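Local structure of putative uncharacterized protein (Streptococcus mutans, 3BGK) at residues A[53-58]-A[86-91]; A[62-67]-A[133-138]; A[177-182]-A[214-219]; A[241-246]-A[281-286]. The protein probably catalyses the ADP-dependent dehydration of the S-form of hydrated NAD(P)H, restoring the damaged dinucleotide to NADH or NADPH. All coordinates share one frame; numbering follows the deposited sequence.

Contact 1. Residues A[53-58]-A[86-91]; sequences SHKGTF and AGLVTV
Gly87, Lys55 and Phe58 bury most of the surface where the loop 53-58, which leads into strand 60-64, meets the start of strand 88-93; the two strands are parallel neighbours in the central sheet of this alpha/beta three-layer sandwich. Phe58 and Gly87 are joined through the backbone, Gly87 N donating a hydrogen bond to Phe58 O at 3.0 Å. CB of Phe58 rests 3.8 Å from Gly87 N, while its ring leads away from Gly87; Thr57 CB sits over the centre of one ring face, and the ring also makes a cation-pi contact with Arg49. Across the subunit interface, Ala245 of a neighbouring subunit packs on Phe58, and Gly247 of that subunit packs on Lys55. The lysine chain starts with CG anti to the backbone N (chi1 -155°), bends at chi2 and then runs out to Gly87, with Lys55 CE 3.4 Å from Gly87 O. The Lys55 side chain also comes within about 4 Å (nearest atoms) of a bound phosphate ion, probably from the crystallisation liquor. Lys55 NZ ends 3.0 Å from Gly87 O in a hydrogen bond, coming from above the carbonyl plane.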
loop_
_atom_site.group_PDB
_atom_site.type_symbol
_atom_site.label_atom_id
_atom_site.label_comp_id
_atom_site.label_asym_id
_atom_site.label_seq_id
_atom_site.Cartn_x
_atom_site.Cartn_y
_atom_site.Cartn_z
ATOM N N SER A 53 28.562 -17.310 6.570
ATOM C CA SER A 53 28.065 -16.271 7.469
ATOM C C SER A 53 26.662 -15.803 7.072
ATOM O O SER A 53 26.467 -15.224 5.997
ATOM C CB SER A 53 29.051 -15.091 7.542
ATOM O OG SER A 53 29.074 -14.338 6.336
ATOM N N HIS A 54 25.694 -16.086 7.944
ATOM C CA HIS A 54 24.296 -15.725 7.731
ATOM C C HIS A 54 23.743 -14.880 8.889
ATOM O O HIS A 54 23.582 -15.374 10.016
ATOM N N LYS A 55 23.439 -13.614 8.582
ATOM C CA LYS A 55 22.947 -12.614 9.538
ATOM C C LYS A 55 24.129 -12.044 10.328
ATOM O O LYS A 55 25.287 -12.363 10.016
ATOM C CB LYS A 55 21.876 -13.203 10.470
ATOM C CG LYS A 55 20.909 -12.184 11.057
ATOM C CD LYS A 55 19.864 -11.757 10.041
ATOM C CE LYS A 55 18.842 -10.850 10.679
ATOM N NZ LYS A 55 17.559 -10.893 9.943
ATOM N N GLY A 56 23.840 -11.199 11.324
ATOM C CA GLY A 56 24.856 -10.596 12.185
ATOM C C GLY A 56 25.915 -9.858 11.390
ATOM O O GLY A 56 26.171 -8.673 11.621
ATOM N N THR A 57 26.528 -10.581 10.451
ATOM C CA THR A 57 27.505 -10.047 9.508
ATOM C C THR A 57 26.954 -8.828 8.773
ATOM O O THR A 57 27.694 -7.882 8.479
ATOM C CB THR A 57 27.897 -11.125 8.461
ATOM O OG1 THR A 57 29.024 -10.676 7.691
ATOM N N PHE A 58 25.652 -8.857 8.499
ATOM C CA PHE A 58 25.004 -7.823 7.699
ATOM C C PHE A 58 24.411 -6.693 8.532
ATOM O O PHE A 58 23.856 -5.733 7.986
ATOM C CB PHE A 58 23.999 -8.459 6.744
ATOM C CG PHE A 58 24.590 -9.561 5.926
ATOM C CD1 PHE A 58 24.191 -10.873 6.114
ATOM C CD2 PHE A 58 25.592 -9.289 5.001
ATOM C CE1 PHE A 58 24.757 -11.896 5.371
ATOM C CE2 PHE A 58 26.165 -10.301 4.258
ATOM C CZ PHE A 58 25.748 -11.612 4.439
ATOM N N ALA A 86 20.684 -4.282 4.826
ATOM C CA ALA A 86 20.855 -4.370 6.273
ATOM C C ALA A 86 20.218 -5.673 6.765
ATOM O O ALA A 86 19.135 -6.050 6.317
ATOM C CB ALA A 86 20.240 -3.171 6.965
ATOM N N GLY A 87 20.907 -6.380 7.654
ATOM C CA GLY A 87 20.411 -7.652 8.157
ATOM C C GLY A 87 19.095 -7.490 8.882
ATOM O O GLY A 87 18.159 -8.247 8.649
ATOM N N LEU A 88 19.029 -6.493 9.758
ATOM C CA LEU A 88 17.818 -6.184 10.508
ATOM C C LEU A 88 17.661 -4.682 10.629
ATOM O O LEU A 88 18.621 -3.968 10.923
ATOM C CB LEU A 88 17.860 -6.817 11.900
ATOM C CG LEU A 88 16.543 -6.864 12.689
ATOM C CD1 LEU A 88 15.509 -7.802 12.036
ATOM C CD2 LEU A 88 16.798 -7.267 14.148
ATOM N N VAL A 89 16.444 -4.207 10.397
ATOM C CA VAL A 89 16.145 -2.783 10.453
ATOM C C VAL A 89 15.028 -2.551 11.459
ATOM O O VAL A 89 13.973 -3.182 11.382
ATOM C CB VAL A 89 15.751 -2.242 9.058
ATOM C CG1 VAL A 89 15.331 -0.767 9.124
ATOM C CG2 VAL A 89 16.899 -2.426 8.077
ATOM N N THR A 90 15.272 -1.648 12.402
ATOM C CA THR A 90 14.311 -1.323 13.452
ATOM C C THR A 90 14.101 0.184 13.457
ATOM O O THR A 90 15.055 0.946 13.334
ATOM C CB THR A 90 14.816 -1.796 14.825
ATOM O OG1 THR A 90 15.223 -3.164 14.734
ATOM C CG2 THR A 90 13.733 -1.671 15.891
ATOM N N VAL A 91 12.845 0.603 13.587
ATOM C CA VAL A 91 12.481 2.011 13.498
ATOM C C VAL A 91 11.826 2.498 14.793
ATOM O O VAL A 91 10.847 1.909 15.267
ATOM C CB VAL A 91 11.524 2.272 12.311
ATOM C CG1 VAL A 91 11.362 3.770 12.074
ATOM C CG2 VAL A 91 12.019 1.582 11.040
#

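Contact 2. Residues A[62-67]-A[133-138]; sequences LLIGGN and PGLAED
With CG of Asn67 anti to the backbone N (chi1 -169°) and chi2 close to zero, the amide nitrogen is directed at Leu135 O, while Asp138, its CG between backbone N and carbonyl carbon, brings a carboxylate in from the opposite direction. Asn67 ND2 donates to Leu135 O at 3.0 Å with an N-H...O angle of 154°; the acceptor lies almost in the amide plane, and the donor is somewhat tilted from the carbonyl plane. Asp138 OD2 lies 3.0 Å from Asn67 ND2, the amide and carboxylate planes being turned 48° apart. The same carboxylate N-caps helix 139-151 by accepting from Ala141 N. Nearer strand 60-64, Gly66 N donates to Pro133 O at 3.0 Å, and Asn67 N makes a weak hydrogen bond to Gly134 O. Gly65 CA adds a CA-H...O contact to Pro133 O, and Ile64 CG2 meets Leu135 CD1 at 4.3 Å, both side chains also touching helix 139-151. Three successive carbonyls, of Pro133, Gly134 and Leu135, thus accept from Gly66 and Asn67, which probably fixes the backbone around Gly134, a predicted (6S)-NADPHX contact near Ala73, while Pro133 lies near Asp251 of the same predicted site.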
loop_
_atom_site.group_PDB
_atom_site.type_symbol
_atom_site.label_atom_id
_atom_site.label_comp_id
_atom_site.label_asym_id
_atom_site.label_seq_id
_atom_site.Cartn_x
_atom_site.Cartn_y
_atom_site.Cartn_z
ATOM N N LEU A 62 19.193 0.669 13.852
ATOM C CA LEU A 62 18.046 1.331 14.445
ATOM C C LEU A 62 17.898 2.729 13.829
ATOM O O LEU A 62 18.848 3.524 13.803
ATOM C CB LEU A 62 18.165 1.384 15.980
ATOM C CG LEU A 62 17.097 2.171 16.763
ATOM C CD1 LEU A 62 15.741 1.478 16.768
ATOM C CD2 LEU A 62 17.543 2.457 18.183
ATOM N N LEU A 63 16.707 3.014 13.312
ATOM C CA LEU A 63 16.404 4.324 12.756
ATOM C C LEU A 63 15.521 5.031 13.753
ATOM O O LEU A 63 14.643 4.410 14.344
ATOM C CB LEU A 63 15.694 4.198 11.407
ATOM C CG LEU A 63 16.547 3.836 10.188
ATOM C CD1 LEU A 63 16.870 2.360 10.139
ATOM C CD2 LEU A 63 15.853 4.257 8.918
ATOM N N ILE A 64 15.773 6.317 13.964
ATOM C CA ILE A 64 15.019 7.110 14.918
ATOM C C ILE A 64 14.636 8.414 14.240
ATOM O O ILE A 64 15.502 9.204 13.879
ATOM C CB ILE A 64 15.840 7.395 16.198
ATOM C CG1 ILE A 64 16.352 6.091 16.812
ATOM C CG2 ILE A 64 15.018 8.188 17.210
ATOM C CD1 ILE A 64 17.422 6.285 17.847
ATOM N N GLY A 65 13.338 8.619 14.059
ATOM C CA GLY A 65 12.828 9.783 13.352
ATOM C C GLY A 65 11.371 9.595 12.978
ATOM O O GLY A 65 10.667 8.798 13.589
ATOM N N GLY A 66 10.911 10.331 11.971
ATOM C CA GLY A 66 9.525 10.225 11.534
ATOM C C GLY A 66 8.591 10.730 12.607
ATOM O O GLY A 66 7.451 10.271 12.727
ATOM N N ASN A 67 9.101 11.666 13.403
ATOM C CA ASN A 67 8.304 12.376 14.378
ATOM C C ASN A 67 7.291 13.216 13.619
ATOM O O ASN A 67 7.611 13.780 12.565
ATOM C CB ASN A 67 9.199 13.267 15.234
ATOM C CG ASN A 67 8.487 13.839 16.452
ATOM O OD1 ASN A 67 7.344 13.479 16.760
ATOM N ND2 ASN A 67 9.171 14.735 17.158
ATOM N N PRO A 133 16.275 11.770 10.436
ATOM C CA PRO A 133 15.331 12.044 9.346
ATOM C C PRO A 133 13.896 12.163 9.860
ATOM O O PRO A 133 13.314 11.186 10.331
ATOM C CB PRO A 133 15.504 10.845 8.395
ATOM C CG PRO A 133 16.149 9.777 9.199
ATOM C CD PRO A 133 16.917 10.444 10.304
ATOM N N GLY A 134 13.354 13.374 9.796
ATOM C CA GLY A 134 12.010 13.649 10.290
ATOM C C GLY A 134 11.876 13.698 11.803
ATOM O O GLY A 134 10.761 13.675 12.329
ATOM N N LEU A 135 13.007 13.771 12.505
ATOM C CA LEU A 135 13.020 13.822 13.969
ATOM C C LEU A 135 12.302 15.064 14.511
ATOM O O LEU A 135 11.697 15.019 15.583
ATOM C CB LEU A 135 14.466 13.777 14.493
ATOM C CG LEU A 135 14.754 13.651 16.000
ATOM C CD1 LEU A 135 14.196 12.354 16.579
ATOM C CD2 LEU A 135 16.243 13.746 16.276
ATOM N N ALA A 136 12.369 16.157 13.751
ATOM C CA ALA A 136 11.905 17.481 14.186
ATOM C C ALA A 136 12.728 18.006 15.372
ATOM O O ALA A 136 13.792 17.458 15.690
ATOM C CB ALA A 136 10.395 17.485 14.490
ATOM N N GLU A 137 12.244 19.071 16.008
ATOM C CA GLU A 137 13.028 19.782 17.018
ATOM C C GLU A 137 12.267 20.072 18.309
ATOM O O GLU A 137 12.796 20.738 19.202
ATOM C CB GLU A 137 13.619 21.072 16.427
ATOM C CG GLU A 137 14.797 20.814 15.494
ATOM C CD GLU A 137 15.286 22.055 14.773
ATOM O OE1 GLU A 137 15.685 23.031 15.448
ATOM O OE2 GLU A 137 15.288 22.040 13.522
ATOM N N ASP A 138 11.039 19.558 18.404
ATOM C CA ASP A 138 10.191 19.746 19.593
ATOM C C ASP A 138 10.755 19.062 20.850
ATOM O O ASP A 138 11.880 18.551 20.836
ATOM C CB ASP A 138 8.743 19.300 19.315
ATOM C CG ASP A 138 8.633 17.828 18.920
ATOM O OD1 ASP A 138 7.496 17.383 18.642
ATOM O OD2 ASP A 138 9.665 17.117 18.882
#

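Contact 3. Residues A[177-182]-A[214-219]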
loop_
_atom_site.group_PDB
_atom_site.type_symbol
_atom_site.label_atom_id
_atom_site.label_comp_id
_atom_site.label_asym_id
_atom_site.label_seq_id
_atom_site.Cartn_x
_atom_site.Cartn_y
_atom_site.Cartn_z
ATOM N N PRO A 177 30.158 9.916 22.304
ATOM C CA PRO A 177 29.915 8.553 22.781
ATOM C C PRO A 177 30.493 7.489 21.843
ATOM O O PRO A 177 30.620 6.327 22.228
ATOM C CB PRO A 177 28.385 8.465 22.822
ATOM C CG PRO A 177 27.936 9.402 21.773
ATOM C CD PRO A 177 28.931 10.531 21.764
ATOM N N THR A 178 30.824 7.896 20.622
ATOM C CA THR A 178 31.529 7.043 19.672
ATOM C C THR A 178 32.421 7.889 18.771
ATOM O O THR A 178 32.197 9.089 18.620
ATOM C CB THR A 178 30.565 6.167 18.828
ATOM O OG1 THR A 178 31.326 5.354 17.929
ATOM C CG2 THR A 178 29.589 7.023 18.031
ATOM N N LYS A 179 33.439 7.259 18.192
ATOM C CA LYS A 179 34.342 7.924 17.254
ATOM C C LYS A 179 33.878 7.679 15.820
ATOM O O LYS A 179 34.300 8.374 14.888
ATOM C CB LYS A 179 35.771 7.401 17.426
ATOM C CG LYS A 179 36.404 7.695 18.777
ATOM C CD LYS A 179 37.759 7.009 18.885
ATOM C CE LYS A 179 38.456 7.348 20.199
ATOM N NZ LYS A 179 39.907 6.990 20.158
ATOM N N GLN A 180 33.006 6.686 15.658
ATOM C CA GLN A 180 32.485 6.296 14.349
ATOM C C GLN A 180 31.220 7.101 14.028
ATOM O O GLN A 180 30.111 6.569 13.988
ATOM C CB GLN A 180 32.246 4.782 14.308
ATOM C CG GLN A 180 33.443 3.964 14.823
ATOM C CD GLN A 180 33.223 2.450 14.797
ATOM O OE1 GLN A 180 33.824 1.717 15.587
ATOM N NE2 GLN A 180 32.369 1.981 13.888
ATOM N N ILE A 181 31.420 8.400 13.817
ATOM C CA ILE A 181 30.353 9.373 13.586
ATOM C C ILE A 181 30.266 9.704 12.102
ATOM O O ILE A 181 31.291 9.966 11.465
ATOM C CB ILE A 181 30.644 10.690 14.348
ATOM C CG1 ILE A 181 30.831 10.432 15.849
ATOM C CG2 ILE A 181 29.567 11.757 14.063
ATOM C CD1 ILE A 181 29.534 10.405 16.675
ATOM N N ILE A 182 29.048 9.677 11.558
ATOM C CA ILE A 182 28.787 10.170 10.205
ATOM C C ILE A 182 27.770 11.311 10.275
ATOM O O ILE A 182 26.704 11.163 10.871
ATOM C CB ILE A 182 28.280 9.061 9.239
ATOM C CG1 ILE A 182 29.240 7.862 9.220
ATOM C CG2 ILE A 182 28.084 9.624 7.831
ATOM C CD1 ILE A 182 28.786 6.694 8.351
ATOM N N PRO A 214 35.975 14.555 16.224
ATOM C CA PRO A 214 36.919 13.427 16.218
ATOM C C PRO A 214 37.488 13.094 14.837
ATOM O O PRO A 214 36.814 13.286 13.823
ATOM C CB PRO A 214 36.068 12.270 16.739
ATOM C CG PRO A 214 35.128 12.926 17.685
ATOM C CD PRO A 214 34.803 14.268 17.075
ATOM N N LYS A 215 38.719 12.586 14.820
ATOM C CA LYS A 215 39.485 12.374 13.585
ATOM C C LYS A 215 38.798 11.497 12.528
ATOM O O LYS A 215 38.962 11.727 11.325
ATOM C CB LYS A 215 40.874 11.808 13.911
ATOM N N GLU A 216 38.030 10.509 12.980
ATOM C CA GLU A 216 37.414 9.528 12.081
ATOM C C GLU A 216 36.065 9.992 11.503
ATOM O O GLU A 216 35.509 9.346 10.614
ATOM C CB GLU A 216 37.259 8.176 12.792
ATOM C CG GLU A 216 38.571 7.541 13.284
ATOM C CD GLU A 216 38.966 7.959 14.706
ATOM O OE1 GLU A 216 38.942 9.171 15.023
ATOM O OE2 GLU A 216 39.315 7.067 15.509
ATOM N N THR A 217 35.557 11.116 12.008
ATOM C CA THR A 217 34.262 11.652 11.592
ATOM C C THR A 217 34.179 11.816 10.080
ATOM O O THR A 217 35.070 12.394 9.452
ATOM C CB THR A 217 33.957 12.998 12.287
ATOM O OG1 THR A 217 34.126 12.848 13.700
ATOM C CG2 THR A 217 32.531 13.470 12.002
ATOM N N ILE A 218 33.109 11.276 9.508
ATOM C CA ILE A 218 32.818 11.434 8.092
ATOM C C ILE A 218 31.702 12.457 7.945
ATOM O O ILE A 218 30.710 12.409 8.668
ATOM C CB ILE A 218 32.407 10.093 7.433
ATOM C CG1 ILE A 218 33.510 9.046 7.618
ATOM C CG2 ILE A 218 32.108 10.282 5.950
ATOM C CD1 ILE A 218 33.005 7.625 7.646
ATOM N N LEU A 219 31.890 13.398 7.029
ATOM C CA LEU A 219 30.858 14.357 6.701
ATOM C C LEU A 219 30.415 14.135 5.266
ATOM O O LEU A 219 31.236 14.081 4.349
ATOM C CB LEU A 219 31.363 15.787 6.891
ATOM C CG LEU A 219 30.443 16.947 6.496
ATOM C CD1 LEU A 219 29.420 17.205 7.578
ATOM C CD2 LEU A 219 31.266 18.191 6.240
#
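Ile182 and Ile218 form a parallel beta bridge, their CA atoms 4.7 Å apart, at the point where strands 181-184 and 218-221 come together in the central sheet of the alpha/beta sandwich. Ile218 N donates to Ile181 O at 3.0 Å in a nearly straight bond (N-H...O 168°). Two CA-H...O contacts flank this bond, Thr217 CA to Ile181 O and Ile182 CA to Ile218 O. On one face of the sheet the side chains of Ile182 and Ile218 lie side by side and point the same way, CG1 of Ile182 4.1 Å from CD1 of Ile218; Ile159 and Ile228 of the flanking strands extend this apolar row. Ile181 and Thr217 make a second side-by-side pair, their CG2 methyls 4.0 Å apart, each CG2 being anti to its own backbone N. Before the strands begin, the side chains of Lys179 and Glu216 pass at a slant, Lys179 CD 3.7 Å from Glu216 OE2. The charged ends do not meet, Lys179 NZ lying 4.7 Å from Glu216 OE2, so any attraction is probably modest. Glu216 sits in the type I turn that runs from Pro214 to Thr217. Pro214 O closes that turn with two bonds received from the same face of its plane, one from Thr217 N and one from Thr217 OG1 at 2.7 Å.

Contact 4. Residues A[241-246]-A[281-286]; sequences GPYQAT and YIADQL
Ala283, in helix 268-287, meets two residues of the short 3-10 turn 242-244 at once. Ala283 CB packs at 3.5 Å against Gln244 CG. It also meets the tyrosine ring, Ala283 CB lying 4.1 Å from Tyr243 CE2. Ala283 O lies 3.3 Å from the same Tyr243 CE2, approaching the ring obliquely. One residue on, Asp284 directs its carboxylate to the far end of the tyrosine. Tyr243 OH donates to Asp284 OD1 in a bond modelled as very short, 2.4 Å, a length to be read with caution at this resolution. OD1 lies at the ring edge, near the ring plane; ring and carboxylate planes are turned 72° apart, and the two side chains cross at about a right angle. With chi1 at 37°, CG of Tyr243 sits between its backbone N and carbonyl carbon, which places Gly241 CA 3.4 Å above one ring face, toward its rim. Arg49 of a neighbouring subunit hydrogen-bonds to Pro242 O. Asp284 OD1 thus takes the amide of Gly240 and, with its exact length in doubt, the Tyr243 phenol, linking the loop before helix 249-263 to helix 268-287; such donors would probably help to stabilise a negative charge there.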
loop_
_atom_site.group_PDB
_atom_site.type_symbol
_atom_site.label_atom_id
_atom_site.label_comp_id
_atom_site.label_asym_id
_atom_site.label_seq_id
_atom_site.Cartn_x
_atom_site.Cartn_y
_atom_site.Cartn_z
ATOM N N GLY A 241 21.906 14.402 -11.032
ATOM C CA GLY A 241 21.281 15.424 -11.857
ATOM C C GLY A 241 20.098 16.111 -11.209
ATOM O O GLY A 241 19.760 15.814 -10.061
ATOM N N PRO A 242 19.457 17.037 -11.949
ATOM C CA PRO A 242 18.356 17.875 -11.459
ATOM C C PRO A 242 17.068 17.103 -11.178
ATOM O O PRO A 242 16.207 17.593 -10.453
ATOM C CB PRO A 242 18.143 18.876 -12.600
ATOM C CG PRO A 242 18.635 18.176 -13.810
ATOM C CD PRO A 242 19.785 17.329 -13.356
ATOM N N TYR A 243 16.952 15.910 -11.751
ATOM C CA TYR A 243 15.824 15.001 -11.513
ATOM C C TYR A 243 15.811 14.476 -10.065
ATOM O O TYR A 243 14.856 13.819 -9.631
ATOM C CB TYR A 243 15.880 13.836 -12.512
ATOM C CG TYR A 243 17.293 13.378 -12.806
ATOM C CD1 TYR A 243 17.994 13.879 -13.908
ATOM C CD2 TYR A 243 17.941 12.470 -11.966
ATOM C CE1 TYR A 243 19.297 13.477 -14.176
ATOM C CE2 TYR A 243 19.242 12.065 -12.223
ATOM C CZ TYR A 243 19.913 12.572 -13.331
ATOM O OH TYR A 243 21.199 12.166 -13.595
ATOM N N GLN A 244 16.877 14.775 -9.331
ATOM C CA GLN A 244 16.993 14.386 -7.935
ATOM C C GLN A 244 16.488 15.460 -6.982
ATOM O O GLN A 244 16.373 15.217 -5.774
ATOM C CB GLN A 244 18.443 14.060 -7.602
ATOM C CG GLN A 244 18.845 12.649 -7.956
ATOM C CD GLN A 244 20.297 12.386 -7.666
ATOM O OE1 GLN A 244 20.635 11.734 -6.676
ATOM N NE2 GLN A 244 21.172 12.908 -8.515
ATOM N N ALA A 245 16.194 16.643 -7.516
ATOM C CA ALA A 245 15.800 17.782 -6.687
ATOM C C ALA A 245 14.335 17.683 -6.255
ATOM O O ALA A 245 13.508 18.545 -6.586
ATOM C CB ALA A 245 16.072 19.085 -7.418
ATOM N N THR A 246 14.030 16.621 -5.513
ATOM C CA THR A 246 12.665 16.324 -5.090
ATOM C C THR A 246 12.643 15.873 -3.634
ATOM O O THR A 246 13.618 15.295 -3.142
ATOM C CB THR A 246 11.984 15.281 -6.023
ATOM O OG1 THR A 246 10.626 15.080 -5.621
ATOM C CG2 THR A 246 12.711 13.948 -6.000
ATOM N N TYR A 281 23.976 7.286 -8.824
ATOM C CA TYR A 281 24.148 6.416 -9.986
ATOM C C TYR A 281 22.825 5.788 -10.406
ATOM O O TYR A 281 22.527 5.717 -11.598
ATOM C CB TYR A 281 25.190 5.337 -9.688
ATOM C CG TYR A 281 25.331 4.266 -10.743
ATOM C CD1 TYR A 281 26.172 4.444 -11.834
ATOM C CD2 TYR A 281 24.641 3.063 -10.634
ATOM C CE1 TYR A 281 26.311 3.456 -12.806
ATOM C CE2 TYR A 281 24.771 2.076 -11.591
ATOM C CZ TYR A 281 25.609 2.276 -12.674
ATOM O OH TYR A 281 25.745 1.286 -13.627
ATOM N N ILE A 282 22.041 5.336 -9.428
ATOM C CA ILE A 282 20.716 4.769 -9.695
ATOM C C ILE A 282 19.780 5.848 -10.261
ATOM O O ILE A 282 19.076 5.618 -11.252
ATOM C CB ILE A 282 20.119 4.075 -8.435
ATOM C CG1 ILE A 282 20.910 2.800 -8.114
ATOM C CG2 ILE A 282 18.643 3.751 -8.637
ATOM C CD1 ILE A 282 20.737 2.279 -6.687
ATOM N N ALA A 283 19.810 7.029 -9.645
ATOM C CA ALA A 283 19.025 8.174 -10.095
ATOM C C ALA A 283 19.346 8.520 -11.548
ATOM O O ALA A 283 18.436 8.821 -12.331
ATOM C CB ALA A 283 19.256 9.378 -9.184
ATOM N N ASP A 284 20.638 8.458 -11.899
ATOM C CA ASP A 284 21.092 8.652 -13.284
ATOM C C ASP A 284 20.495 7.630 -14.237
ATOM O O ASP A 284 20.078 7.991 -15.334
ATOM C CB ASP A 284 22.625 8.644 -13.392
ATOM C CG ASP A 284 23.242 10.018 -13.136
ATOM O OD1 ASP A 284 22.687 10.785 -12.315
ATOM O OD2 ASP A 284 24.281 10.342 -13.754
ATOM N N GLN A 285 20.451 6.366 -13.828
ATOM C CA GLN A 285 19.836 5.318 -14.655
ATOM C C GLN A 285 18.339 5.519 -14.843
ATOM O O GLN A 285 17.829 5.383 -15.958
ATOM C CB GLN A 285 20.086 3.937 -14.066
ATOM C CG GLN A 285 21.374 3.308 -14.529
ATOM C CD GLN A 285 21.626 1.968 -13.886
ATOM O OE1 GLN A 285 20.730 1.353 -13.294
ATOM N NE2 GLN A 285 22.857 1.496 -14.001
ATOM N N LEU A 286 17.648 5.850 -13.752
ATOM C CA LEU A 286 16.206 6.086 -13.780
ATOM C C LEU A 286 15.807 7.363 -14.534
ATOM O O LEU A 286 14.658 7.491 -14.976
ATOM C CB LEU A 286 15.622 6.101 -12.354
ATOM C CG LEU A 286 15.530 4.759 -11.619
ATOM C CD1 LEU A 286 15.108 4.950 -10.176
ATOM C CD2 LEU A 286 14.585 3.795 -12.341
#

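Contacts 1, 2 and 3 all reach the same central sheet, whereas contact 4 joins a loop and a helix outside it. Contacts 1 and 2 touch directly through neighbouring strands, with Thr90 O 2.6 Å from Leu63 N in a probable hydrogen bond, although their centres are 22 Å apart. Contact 3 stands further along the sheet, its nearest atoms about 10 Å from those of contact 2. Contact 2 holds a predicted (6S)-NADPHX residue, and contacts 3 and 4 lie some way from predicted AMP residues: side chains of Ile182 and Lys222 are about 9 Å apart, those of Gln244 and Thr226 about 7 Å. Contact 1 of one subunit adjoins the 241-246 segment of contact 4 in another.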